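Nitrite oxidoreductase subunit A (Kuenenia stuttgartiensis, PDB 7B04) belongs to the molybdopterin oxidoreductase family, resembles NarG, and holds a molybdenum atom, two MD1 ligands and an iron/sulfur cluster. Local coordinates at residues A247-H252 and E747-K752; G569-S574 and I708-S713; K781-E786 and G797-L802; R948-G953 and S1050-S1055; Y996-L1001 and S1025-V1030. All coordinates share one frame; numbering follows the deposited sequence.

Contact 1: A247-H252 and E747-K752; sequences AIVDAH and ELLRDK
A His-carboxylate hydrogen bond, His252 to Asp751, ties helix 238-254 to the turn that follows helix 734-749. His252 NE2 donates to Asp751 OD1 over 2.8 Å, with an angle of 147° at the hydrogen. The oxygen lies close to the imidazole plane, but seen from Asp751 the ring nitrogen arrives from above the carboxylate, and the two planes stand almost at right angles (89°). Leu749 covers one face of the same ring: its CB sits 4.2 Å from the centroid of His252 in a CH-pi contact, displaced toward the rim. With its CG turned beside the backbone N, Leu749 sends CD1 back along the imidazole, 3.8 Å from His252 CD2. That methyl also meets Val249 CG1 at 3.8 Å, where the two side chains cross nearly perpendicular. One turn before the histidine, Ile248 CG2 leans on the carboxylate, 3.9 Å from Asp751 OD2. Asp751 OD2 also makes a salt bridge to Arg753, and the carboxylate caps a backbone N just past the segment. Phe754 of helix 753-757 packs on Ile248, Val249 and Leu749, while Ile186 of helix 174-191 rests against Leu749.

Contact 2: G569-S574 and I708-S713; sequences GNFQAS and ITNSCS
The Phe571 ring has Ile708 at its edge: CG1 of the isoleucine lies near the ring plane, 3.9 Å from Phe571 CZ, and the two side chains run past one another in opposite directions. The Asn710 amide comes to the same ring obliquely, its plane turned 40° from that of the phenyl group. Against Asn570 the Asn710 amide is turned almost square, 87°, and the two asparagines also slide past each other, bringing Asn570 ND2 to 3.7 Å from Asn710 CB. From there ND2 makes a weak, long hydrogen bond of 3.5 Å to Ser711 O. Asn570 reaches it with CG beside its backbone N (chi1 -83°).

Each segment contains a turn. Phe571 is the centre of an inverse gamma turn, closed by a weak bond of 2.9 Å from Gln572 N to Asn570 O. Ser711 begins an ST turn, in which Ser713 N donates to Ser711 OG at 3.1 Å. That hydroxyl is also hydrogen-bonded to the backbone O of Thr72, which lies between Asp71 and Ala74 of the iron/sulfur pocket. Every touching residue is buried, and the single polar link across the contact is weak, which implies that the segments meet mainly by packing, with Asn570 O and Asn710 O hydrogen-bonded to Thr779 OG1 and Asn565 ND2 respectively.

Contact 3: K781-E786 and G797-L802; sequences KGYTCE and GVAMLL
Lys781 NZ is gripped by two groups, a hydrogen bond to Ser577 O and a long, weak ion pair with Asp775, while the backbone of the same lysine meets the other segment, its O lying 4.3 Å from Leu802 CD1. The contact brings the loop that enters helix 785-788 over strand 798-800, an outermost strand of the three-stranded antiparallel sheet it forms with 716-720 and 707-709. Backbone bonds from Ala799 to Ile717 and from Gly797 to Ile719 fix the strand in that sheet, and just beyond it Leu802 is bonded through the backbone to Thr779.

Tyr783 carries the packing. Its side chain leaves the backbone toward the strand, and chi1 of -78° sets CG beside the backbone N, placing the phenol end among residues 799-802. Ala799 CB comes obliquely to the ring, 3.6 Å from Tyr783 CE1. The modelled position of the hydroxyl against the Met800 carbonyl is doubtful and supports no bond between them; the same oxygen also has a weak hydrogen bond with Leu101 N. Ile788 packs on both Tyr783 and Ala799, Tyr793 meets the tyrosine ring edge-to-face, and His406 of subunit B lies against Leu802. The leucine crosses the ring at a slant, with Leu802 CG 4.0 Å from Tyr783 CE2.

Contact 4: R948-G953 and S1050-S1055; sequences RMPGVG and SFRYGS
Pro950 and Arg1052 mark the closest backbone approach of two irregular loops, with 5.5 Å between their CA atoms. Neither segment forms a helix or strand; 948-953 leads toward strand 956-959. The other segment turns back over residues 1052-1055, with positive phi at Gly1054. The proline lays its ring against the backbone of 1050-1055: Pro950 CG is 3.5 Å from Arg1052 N and 3.6 Å from Phe1051 C, so it is the peptide linking those two residues that it covers. Beyond the peptide the same carbon reaches Arg1052 CG at 3.7 Å.

From here the arginine side chain runs alongside the first segment. Its CD passes 3.5 Å from Arg948 O, and a bend at chi3 (69°) turns the guanidinium so that Arg948 CB sits over the centre of one face, 4.0 Å from Arg1052 CZ. Arg948, itself bent at chi3, crosses at a slant, and the two guanidinium planes stand 77° apart. Both loops pack beside the mixed sheet of the C-terminal part, consistent with the double-psi beta-barrel of this family: Arg1052 rests on Met1002 and Arg948 on Arg1004, both of strand 1001-1007. Glu1109, at the end of strand 1102-1109, bridges the two arginines, its OE1 in a salt bridge with Arg1052 NH1 and its OE2 with Arg948 NH1. Arg948 NH1 is also hydrogen-bonded to Asn1110 O, and Arg1052 NE to His1033 NE2.

Contact 5: Y996-L1001 and S1025-V1030; sequences YKVSRL and SSDKTV
Val998 packs against the start of helix 1027-1033, at the point where it meets the last turn of helix 994-999; this is helix-to-helix packing centred on one valine. The apolar contacts come first. Val998 CG1 approaches Val1030 CG2 at 4.1 Å, and beside it the aliphatic chain of Lys997 brings CD to 3.8 Å from Val1030 CG1. Tyr664 of helix 663-670 packs on Val998 as well.

The second kind sets methyl groups against oxygens. Val998 CG1, anti to its own nitrogen (chi1 -169°), points into the turn before the helix and lies 3.5 Å from Ser1025 O and 3.4 Å from Ser1026 O. The other methyl, CG2, meets the side chain of Asp1027 at about a right angle, 3.3 Å from OD1. Ser1025 O is itself hydrogen-bonded to Tyr664 OH.

Polar bonds lie within the second segment. Ser1026 is at the N-cap position, and its backbone N donates to Thr1029 OG1 over 2.8 Å with an angle of 146°. The two hydroxyls are also linked, Ser1026 OG donating to Thr1029 OG1 at 3.3 Å.

In the fold
The contacts fall into two touching pairs and an outlier. Contacts 2 and 3, centres 11 Å apart, reach the same antiparallel sheet, and Leu801 CD2 lies 3.8 Å from Asn570 OD1. Contacts 4 and 5, centres 10 Å apart, sit across the chain's centre from contact 2; contact 5 is nested within the loop that contact 4 closes, and Ser1025 OG probably hydrogen-bonds Gly1054 O at 2.8 Å. Contact 1 stands apart, its centre 32 Å or more from every other. In contact 2 the side chain of Ser711 is about 9 Å from both the iron/sulfur cluster and an MD1; in contact 4 that of Phe1051 is about 10 Å from an MD1.

Contact 1: A247-H252 and E747-K752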
# COMPACT_ATOMS: atom_id res chain seq x y z
N ALA B 247 -5.71 31.38 25.91
CA ALA B 247 -6.43 32.56 26.37
C ALA B 247 -5.83 33.11 27.66
O ALA B 247 -5.84 34.32 27.88
CB ALA B 247 -7.91 32.24 26.56
N ILE B 248 -5.32 32.23 28.53
CA ILE B 248 -4.66 32.68 29.75
C ILE B 248 -3.44 33.52 29.41
O ILE B 248 -3.20 34.58 30.01
CB ILE B 248 -4.28 31.49 30.64
CG1 ILE B 248 -5.51 30.65 31.00
CG2 ILE B 248 -3.60 31.97 31.91
CD1 ILE B 248 -5.16 29.37 31.73
N VAL B 249 -2.63 33.05 28.45
CA VAL B 249 -1.44 33.80 28.06
C VAL B 249 -1.84 35.16 27.50
O VAL B 249 -1.16 36.17 27.74
CB VAL B 249 -0.60 33.00 27.04
CG1 VAL B 249 0.83 33.51 27.02
CG2 VAL B 249 -0.65 31.52 27.36
N ASP B 250 -2.95 35.22 26.77
CA ASP B 250 -3.45 36.49 26.28
C ASP B 250 -3.85 37.40 27.44
O ASP B 250 -3.62 38.62 27.39
CB ASP B 250 -4.64 36.26 25.35
CG ASP B 250 -5.11 37.53 24.67
OD1 ASP B 250 -4.40 38.02 23.76
OD2 ASP B 250 -6.18 38.05 25.05
N ALA B 251 -4.44 36.83 28.49
CA ALA B 251 -4.77 37.60 29.68
C ALA B 251 -3.51 38.17 30.32
O ALA B 251 -3.51 39.31 30.81
CB ALA B 251 -5.54 36.74 30.68
N HIS B 252 -2.42 37.39 30.34
CA HIS B 252 -1.16 37.90 30.89
C HIS B 252 -0.54 38.94 29.97
O HIS B 252 0.05 39.92 30.44
CB HIS B 252 -0.19 36.74 31.13
CG HIS B 252 -0.53 35.91 32.33
ND1 HIS B 252 -0.23 36.31 33.61
CD2 HIS B 252 -1.13 34.70 32.44
CE1 HIS B 252 -0.63 35.38 34.46
NE2 HIS B 252 -1.18 34.39 33.78
N GLU B 747 4.40 27.60 34.61
CA GLU B 747 5.57 27.83 35.44
C GLU B 747 6.21 29.18 35.14
O GLU B 747 6.64 29.89 36.06
CB GLU B 747 6.58 26.70 35.24
CG GLU B 747 7.83 26.80 36.10
CD GLU B 747 8.78 25.63 35.89
OE1 GLU B 747 8.46 24.75 35.06
OE2 GLU B 747 9.84 25.60 36.54
N LEU B 748 6.28 29.55 33.86
CA LEU B 748 6.85 30.84 33.49
C LEU B 748 5.92 31.99 33.82
O LEU B 748 6.38 33.10 34.13
CB LEU B 748 7.20 30.86 32.01
CG LEU B 748 8.31 29.91 31.55
CD1 LEU B 748 8.45 29.97 30.04
CD2 LEU B 748 9.62 30.26 32.23
N LEU B 749 4.61 31.76 33.77
CA LEU B 749 3.63 32.81 34.03
C LEU B 749 3.10 32.79 35.45
O LEU B 749 2.20 33.57 35.77
CB LEU B 749 2.47 32.70 33.03
CG LEU B 749 2.88 33.04 31.59
CD1 LEU B 749 1.70 32.88 30.64
CD2 LEU B 749 3.45 34.45 31.53
N ARG B 750 3.64 31.92 36.31
CA ARG B 750 3.21 31.80 37.71
C ARG B 750 1.69 31.65 37.80
O ARG B 750 1.01 32.33 38.57
CB ARG B 750 3.71 32.99 38.54
CG ARG B 750 5.10 33.46 38.15
CD ARG B 750 6.05 33.45 39.34
N ASP B 751 1.17 30.75 36.98
CA ASP B 751 -0.27 30.50 36.88
C ASP B 751 -0.52 29.02 37.08
O ASP B 751 0.13 28.18 36.45
CB ASP B 751 -0.81 30.96 35.52
CG ASP B 751 -2.23 31.49 35.61
OD1 ASP B 751 -2.40 32.73 35.68
OD2 ASP B 751 -3.17 30.67 35.60
N LYS B 752 -1.48 28.70 37.95
CA LYS B 752 -1.84 27.32 38.22
C LYS B 752 -2.93 26.83 37.29
O LYS B 752 -3.03 25.63 37.03
CB LYS B 752 -2.29 27.16 39.68

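Contact 2: G569-S574 and I708-S713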
# COMPACT_ATOMS: atom_id res chain seq x y z
N GLY B 569 -17.47 14.57 14.53
CA GLY B 569 -18.87 14.65 14.89
C GLY B 569 -19.46 13.36 15.41
O GLY B 569 -20.66 13.32 15.70
N ASN B 570 -18.66 12.29 15.50
CA ASN B 570 -19.12 11.09 16.18
C ASN B 570 -19.39 11.36 17.65
O ASN B 570 -20.30 10.77 18.24
CB ASN B 570 -18.09 9.97 16.02
CG ASN B 570 -18.22 9.24 14.70
OD1 ASN B 570 -19.32 8.90 14.27
ND2 ASN B 570 -17.09 8.99 14.05
N PHE B 571 -18.61 12.26 18.25
CA PHE B 571 -18.90 12.76 19.60
C PHE B 571 -19.94 13.87 19.45
O PHE B 571 -19.70 15.05 19.69
CB PHE B 571 -17.63 13.23 20.29
CG PHE B 571 -16.57 12.17 20.40
CD1 PHE B 571 -16.55 11.30 21.49
CD2 PHE B 571 -15.60 12.03 19.42
CE1 PHE B 571 -15.57 10.32 21.59
CE2 PHE B 571 -14.63 11.05 19.52
CZ PHE B 571 -14.61 10.20 20.61
N GLN B 572 -21.13 13.45 19.03
CA GLN B 572 -22.18 14.35 18.58
C GLN B 572 -22.91 14.97 19.76
O GLN B 572 -23.37 14.25 20.66
CB GLN B 572 -23.15 13.59 17.68
CG GLN B 572 -24.25 14.42 17.03
CD GLN B 572 -23.71 15.45 16.07
OE1 GLN B 572 -23.90 16.65 16.25
NE2 GLN B 572 -23.02 14.99 15.03
N ALA B 573 -23.00 16.29 19.77
CA ALA B 573 -23.64 17.02 20.85
C ALA B 573 -25.14 17.19 20.59
O ALA B 573 -25.56 17.40 19.45
CB ALA B 573 -23.00 18.40 21.02
N SER B 574 -25.92 17.10 21.66
CA SER B 574 -27.36 17.31 21.60
C SER B 574 -27.86 17.61 23.01
O SER B 574 -27.10 17.56 23.98
CB SER B 574 -28.09 16.12 20.97
OG SER B 574 -28.05 14.98 21.81
N ILE B 708 -8.53 7.05 22.42
CA ILE B 708 -9.83 6.77 21.83
C ILE B 708 -9.81 7.17 20.36
O ILE B 708 -9.20 8.18 19.99
CB ILE B 708 -10.95 7.53 22.58
CG1 ILE B 708 -12.30 7.36 21.89
CG2 ILE B 708 -10.60 9.01 22.72
CD1 ILE B 708 -12.82 5.95 21.91
N THR B 709 -10.45 6.36 19.52
CA THR B 709 -10.59 6.68 18.11
C THR B 709 -11.89 6.09 17.58
O THR B 709 -12.44 5.13 18.14
CB THR B 709 -9.42 6.17 17.27
OG1 THR B 709 -9.62 6.54 15.90
CG2 THR B 709 -9.33 4.66 17.34
N ASN B 710 -12.36 6.66 16.47
CA ASN B 710 -13.54 6.18 15.76
C ASN B 710 -13.24 6.26 14.27
O ASN B 710 -12.14 6.67 13.86
CB ASN B 710 -14.79 7.01 16.08
CG ASN B 710 -15.01 7.21 17.56
OD1 ASN B 710 -14.91 6.28 18.36
ND2 ASN B 710 -15.32 8.45 17.94
N SER B 711 -14.20 5.86 13.45
CA SER B 711 -14.04 5.95 12.01
C SER B 711 -15.36 6.35 11.37
O SER B 711 -16.43 6.28 11.99
CB SER B 711 -13.53 4.63 11.42
OG SER B 711 -13.48 4.69 10.00
N CYS B 712 -15.27 6.77 10.11
CA CYS B 712 -16.43 7.11 9.31
C CYS B 712 -16.79 6.02 8.31
O CYS B 712 -17.81 6.14 7.62
CB CYS B 712 -16.19 8.43 8.57
SG CYS B 712 -14.83 8.37 7.39
N SER B 713 -15.93 5.01 8.20
CA SER B 713 -16.18 3.89 7.26
C SER B 713 -16.59 2.63 8.03
O SER B 713 -16.94 1.65 7.39
CB SER B 713 -15.00 3.64 6.41
OG SER B 713 -13.86 3.47 7.21

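Contact 3: K781-E786 and G797-L802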
# COMPACT_ATOMS: atom_id res chain seq x y z
N LYS B 781 -22.81 7.93 24.67
CA LYS B 781 -23.26 8.00 26.06
C LYS B 781 -23.80 6.65 26.49
O LYS B 781 -24.61 6.04 25.79
CB LYS B 781 -24.32 9.09 26.27
CG LYS B 781 -24.68 9.24 27.75
CD LYS B 781 -25.83 10.19 28.00
CE LYS B 781 -25.42 11.35 28.89
NZ LYS B 781 -24.47 12.25 28.19
N GLY B 782 -23.34 6.17 27.65
CA GLY B 782 -23.62 4.84 28.12
C GLY B 782 -22.41 3.94 28.09
O GLY B 782 -22.35 2.96 28.84
N TYR B 783 -21.43 4.26 27.24
CA TYR B 783 -20.17 3.55 27.17
C TYR B 783 -19.21 4.12 28.19
O TYR B 783 -19.21 5.32 28.47
CB TYR B 783 -19.55 3.66 25.78
CG TYR B 783 -20.17 2.76 24.76
CD1 TYR B 783 -20.18 1.38 24.93
CD2 TYR B 783 -20.74 3.29 23.62
CE1 TYR B 783 -20.74 0.57 23.98
CE2 TYR B 783 -21.31 2.49 22.67
CZ TYR B 783 -21.31 1.13 22.86
OH TYR B 783 -21.88 0.35 21.90
N THR B 784 -18.40 3.24 28.76
CA THR B 784 -17.37 3.66 29.69
C THR B 784 -16.02 3.24 29.13
O THR B 784 -15.90 2.17 28.51
CB THR B 784 -17.64 3.02 31.06
OG1 THR B 784 -18.66 3.76 31.75
CG2 THR B 784 -16.40 3.00 31.92
N CYS B 785 -15.01 4.10 29.29
CA CYS B 785 -13.67 3.77 28.80
C CYS B 785 -13.15 2.51 29.47
O CYS B 785 -12.58 1.62 28.82
CB CYS B 785 -12.71 4.94 29.05
SG CYS B 785 -10.96 4.51 28.97
N GLU B 786 -13.35 2.42 30.78
CA GLU B 786 -12.93 1.26 31.56
C GLU B 786 -13.65 -0.01 31.10
O GLU B 786 -13.03 -1.08 30.98
CB GLU B 786 -13.15 1.60 33.03
CG GLU B 786 -12.55 3.01 33.29
CD GLU B 786 -13.43 3.94 34.12
OE1 GLU B 786 -14.54 3.54 34.50
OE2 GLU B 786 -13.01 5.11 34.34
N GLY B 797 -10.98 -4.40 23.49
CA GLY B 797 -10.67 -3.02 23.15
C GLY B 797 -11.69 -2.36 22.26
O GLY B 797 -11.48 -1.23 21.81
N VAL B 798 -12.82 -3.03 22.01
CA VAL B 798 -13.75 -2.58 20.97
C VAL B 798 -15.18 -2.54 21.48
O VAL B 798 -15.61 -3.37 22.30
CB VAL B 798 -13.65 -3.50 19.73
CG1 VAL B 798 -14.48 -2.93 18.57
CG2 VAL B 798 -12.21 -3.69 19.31
N ALA B 799 -15.92 -1.56 20.97
CA ALA B 799 -17.37 -1.46 21.10
C ALA B 799 -17.88 -0.83 19.81
O ALA B 799 -17.09 -0.48 18.92
CB ALA B 799 -17.78 -0.66 22.33
N MET B 800 -19.19 -0.69 19.69
CA MET B 800 -19.79 -0.06 18.52
C MET B 800 -20.57 1.17 18.94
O MET B 800 -21.46 1.09 19.79
CB MET B 800 -20.70 -1.04 17.77
CG MET B 800 -19.98 -2.22 17.14
SD MET B 800 -20.94 -3.04 15.85
CE MET B 800 -22.27 -3.74 16.82
N LEU B 801 -20.23 2.31 18.34
CA LEU B 801 -20.96 3.54 18.61
C LEU B 801 -22.39 3.44 18.09
O LEU B 801 -22.70 2.66 17.17
CB LEU B 801 -20.20 4.74 18.03
CG LEU B 801 -19.60 4.57 16.64
CD1 LEU B 801 -20.71 4.53 15.68
CD2 LEU B 801 -18.64 5.69 16.25
N LEU B 802 -23.28 4.22 18.70
CA LEU B 802 -24.72 4.10 18.50
C LEU B 802 -25.25 5.12 17.49
O LEU B 802 -25.46 6.29 17.83
CB LEU B 802 -25.44 4.24 19.85
CG LEU B 802 -24.79 3.38 20.94
CD1 LEU B 802 -25.39 3.66 22.30
CD2 LEU B 802 -24.87 1.90 20.59

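Contact 4: R948-G953 and S1050-S1055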
# COMPACT_ATOMS: atom_id res chain seq x y z
N ARG B 948 22.45 6.21 -8.64
CA ARG B 948 21.65 7.42 -8.80
C ARG B 948 20.33 7.33 -8.05
O ARG B 948 19.73 8.36 -7.72
CB ARG B 948 21.37 7.67 -10.28
CG ARG B 948 22.58 8.03 -11.13
CD ARG B 948 22.16 8.19 -12.58
NE ARG B 948 21.74 6.91 -13.16
CZ ARG B 948 21.03 6.79 -14.28
NH1 ARG B 948 20.66 7.86 -14.95
NH2 ARG B 948 20.70 5.58 -14.72
N MET B 949 19.86 6.11 -7.81
CA MET B 949 18.61 5.89 -7.10
C MET B 949 18.65 6.52 -5.71
O MET B 949 19.60 6.28 -4.96
CB MET B 949 18.36 4.39 -7.03
CG MET B 949 17.18 3.99 -6.25
SD MET B 949 17.06 2.20 -6.30
CE MET B 949 15.29 2.04 -6.38
N PRO B 950 17.64 7.33 -5.34
CA PRO B 950 17.70 8.04 -4.05
C PRO B 950 17.81 7.15 -2.82
O PRO B 950 18.58 7.47 -1.91
CB PRO B 950 16.38 8.84 -4.05
CG PRO B 950 16.01 8.95 -5.51
CD PRO B 950 16.41 7.63 -6.08
N GLY B 951 17.06 6.06 -2.76
CA GLY B 951 17.15 5.15 -1.64
C GLY B 951 16.98 3.74 -2.13
O GLY B 951 17.40 3.40 -3.24
N VAL B 952 16.42 2.87 -1.29
CA VAL B 952 16.07 1.53 -1.77
C VAL B 952 14.89 1.60 -2.74
O VAL B 952 14.46 0.56 -3.26
CB VAL B 952 15.78 0.57 -0.60
CG1 VAL B 952 17.10 0.24 0.13
CG2 VAL B 952 14.76 1.14 0.36
N GLY B 953 14.35 2.79 -2.97
CA GLY B 953 13.29 3.04 -3.94
C GLY B 953 13.40 4.47 -4.43
O GLY B 953 14.13 5.29 -3.87
N SER B 1050 12.69 10.68 -1.13
CA SER B 1050 12.27 9.70 -2.12
C SER B 1050 12.55 10.15 -3.55
O SER B 1050 12.24 9.40 -4.49
CB SER B 1050 10.78 9.40 -1.95
OG SER B 1050 10.43 9.25 -0.57
N PHE B 1051 13.02 11.37 -3.75
CA PHE B 1051 13.35 11.90 -5.07
C PHE B 1051 14.82 12.30 -5.08
O PHE B 1051 15.42 12.57 -4.02
CB PHE B 1051 12.51 13.15 -5.43
CG PHE B 1051 11.06 13.01 -5.13
CD1 PHE B 1051 10.59 13.23 -3.85
CD2 PHE B 1051 10.15 12.69 -6.12
CE1 PHE B 1051 9.26 13.12 -3.55
CE2 PHE B 1051 8.80 12.57 -5.83
CZ PHE B 1051 8.36 12.79 -4.54
N ARG B 1052 15.40 12.36 -6.28
CA ARG B 1052 16.73 12.96 -6.40
C ARG B 1052 16.66 14.46 -6.16
O ARG B 1052 17.36 15.00 -5.29
CB ARG B 1052 17.33 12.65 -7.78
CG ARG B 1052 17.51 11.17 -8.06
CD ARG B 1052 18.05 10.94 -9.46
NE ARG B 1052 19.42 11.41 -9.61
CZ ARG B 1052 20.08 11.44 -10.76
NH1 ARG B 1052 19.49 11.05 -11.88
NH2 ARG B 1052 21.34 11.88 -10.80
N TYR B 1053 15.80 15.14 -6.91
CA TYR B 1053 15.51 16.55 -6.70
C TYR B 1053 14.01 16.77 -6.77
O TYR B 1053 13.28 16.02 -7.44
CB TYR B 1053 16.20 17.45 -7.74
CG TYR B 1053 17.64 17.13 -8.03
CD1 TYR B 1053 17.98 16.22 -9.02
CD2 TYR B 1053 18.67 17.75 -7.33
CE1 TYR B 1053 19.29 15.92 -9.30
CE2 TYR B 1053 20.00 17.46 -7.61
CZ TYR B 1053 20.30 16.54 -8.60
OH TYR B 1053 21.61 16.23 -8.89
N GLY B 1054 13.54 17.80 -6.07
CA GLY B 1054 12.15 18.19 -6.15
C GLY B 1054 11.22 17.20 -5.48
O GLY B 1054 11.62 16.21 -4.87
N SER B 1055 9.93 17.49 -5.61
CA SER B 1055 8.88 16.65 -5.05
C SER B 1055 7.67 16.70 -5.96
O SER B 1055 7.58 17.52 -6.88
CB SER B 1055 8.51 17.09 -3.63
OG SER B 1055 7.40 16.35 -3.15

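Contact 5: Y996-L1001 and S1025-V1030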
# COMPACT_ATOMS: atom_id res chain seq x y z
N TYR B 996 16.66 26.38 -6.19
CA TYR B 996 15.95 25.90 -7.37
C TYR B 996 16.33 24.46 -7.69
O TYR B 996 15.49 23.67 -8.12
CB TYR B 996 16.23 26.81 -8.57
CG TYR B 996 15.60 26.33 -9.86
CD1 TYR B 996 14.22 26.33 -10.02
CD2 TYR B 996 16.38 25.87 -10.91
CE1 TYR B 996 13.63 25.89 -11.19
CE2 TYR B 996 15.80 25.43 -12.09
CZ TYR B 996 14.43 25.45 -12.22
OH TYR B 996 13.85 25.01 -13.39
N LYS B 997 17.61 24.12 -7.52
CA LYS B 997 18.05 22.74 -7.69
C LYS B 997 17.26 21.81 -6.78
O LYS B 997 16.89 20.70 -7.18
CB LYS B 997 19.55 22.63 -7.42
CG LYS B 997 20.12 21.24 -7.60
CD LYS B 997 21.53 21.15 -7.03
CE LYS B 997 22.54 21.86 -7.91
NZ LYS B 997 23.94 21.68 -7.42
N VAL B 998 17.00 22.25 -5.55
CA VAL B 998 16.19 21.46 -4.63
C VAL B 998 14.73 21.42 -5.08
O VAL B 998 14.04 20.41 -4.90
CB VAL B 998 16.33 22.04 -3.21
CG1 VAL B 998 15.73 21.10 -2.18
CG2 VAL B 998 17.77 22.36 -2.89
N SER B 999 14.24 22.52 -5.67
CA SER B 999 12.80 22.64 -5.93
C SER B 999 12.39 21.96 -7.24
O SER B 999 11.27 21.44 -7.34
CB SER B 999 12.39 24.10 -5.91
OG SER B 999 12.97 24.77 -4.79
N ARG B 1000 13.22 22.00 -8.29
CA ARG B 1000 12.78 21.43 -9.57
C ARG B 1000 12.74 19.91 -9.51
O ARG B 1000 13.73 19.27 -9.11
CB ARG B 1000 13.71 21.88 -10.69
CG ARG B 1000 13.01 21.89 -12.03
CD ARG B 1000 13.99 21.91 -13.19
NE ARG B 1000 13.31 21.66 -14.46
CZ ARG B 1000 13.92 21.58 -15.64
NH1 ARG B 1000 15.24 21.72 -15.73
NH2 ARG B 1000 13.21 21.35 -16.74
N LEU B 1001 11.61 19.31 -9.91
CA LEU B 1001 11.40 17.87 -9.75
C LEU B 1001 11.94 17.11 -10.96
O LEU B 1001 11.64 17.45 -12.11
CB LEU B 1001 9.92 17.53 -9.46
CG LEU B 1001 9.48 16.05 -9.57
CD1 LEU B 1001 10.24 15.22 -8.54
CD2 LEU B 1001 7.95 15.86 -9.34
N SER B 1025 12.41 16.23 -1.38
CA SER B 1025 13.81 16.61 -1.45
C SER B 1025 14.05 17.87 -0.63
O SER B 1025 13.37 18.88 -0.80
CB SER B 1025 14.23 16.84 -2.90
OG SER B 1025 14.05 15.67 -3.68
N SER B 1026 15.02 17.79 0.28
CA SER B 1026 15.42 18.92 1.10
C SER B 1026 16.81 19.38 0.66
O SER B 1026 17.42 18.81 -0.25
CB SER B 1026 15.40 18.55 2.58
OG SER B 1026 16.42 17.62 2.89
N ASP B 1027 17.31 20.43 1.31
CA ASP B 1027 18.65 20.91 1.02
C ASP B 1027 19.68 19.82 1.26
O ASP B 1027 20.45 19.46 0.36
CB ASP B 1027 18.97 22.14 1.86
CG ASP B 1027 18.19 23.37 1.43
OD1 ASP B 1027 17.89 23.49 0.22
OD2 ASP B 1027 17.87 24.21 2.29
N LYS B 1028 19.68 19.23 2.46
CA LYS B 1028 20.72 18.28 2.84
C LYS B 1028 20.65 16.99 2.04
O LYS B 1028 21.69 16.38 1.76
CB LYS B 1028 20.63 17.99 4.33
CG LYS B 1028 20.99 19.18 5.19
CD LYS B 1028 20.79 18.89 6.66
CE LYS B 1028 21.08 20.12 7.49
NZ LYS B 1028 20.81 19.91 8.93
N THR B 1029 19.44 16.54 1.67
CA THR B 1029 19.35 15.33 0.86
C THR B 1029 19.96 15.56 -0.52
O THR B 1029 20.61 14.67 -1.07
CB THR B 1029 17.89 14.88 0.73
OG1 THR B 1029 17.11 15.93 0.15
CG2 THR B 1029 17.32 14.53 2.10
N VAL B 1030 19.75 16.75 -1.09
CA VAL B 1030 20.39 17.09 -2.36
C VAL B 1030 21.90 17.20 -2.19
O VAL B 1030 22.66 16.72 -3.04
CB VAL B 1030 19.77 18.38 -2.93
CG1 VAL B 1030 20.54 18.83 -4.16
CG2 VAL B 1030 18.31 18.16 -3.27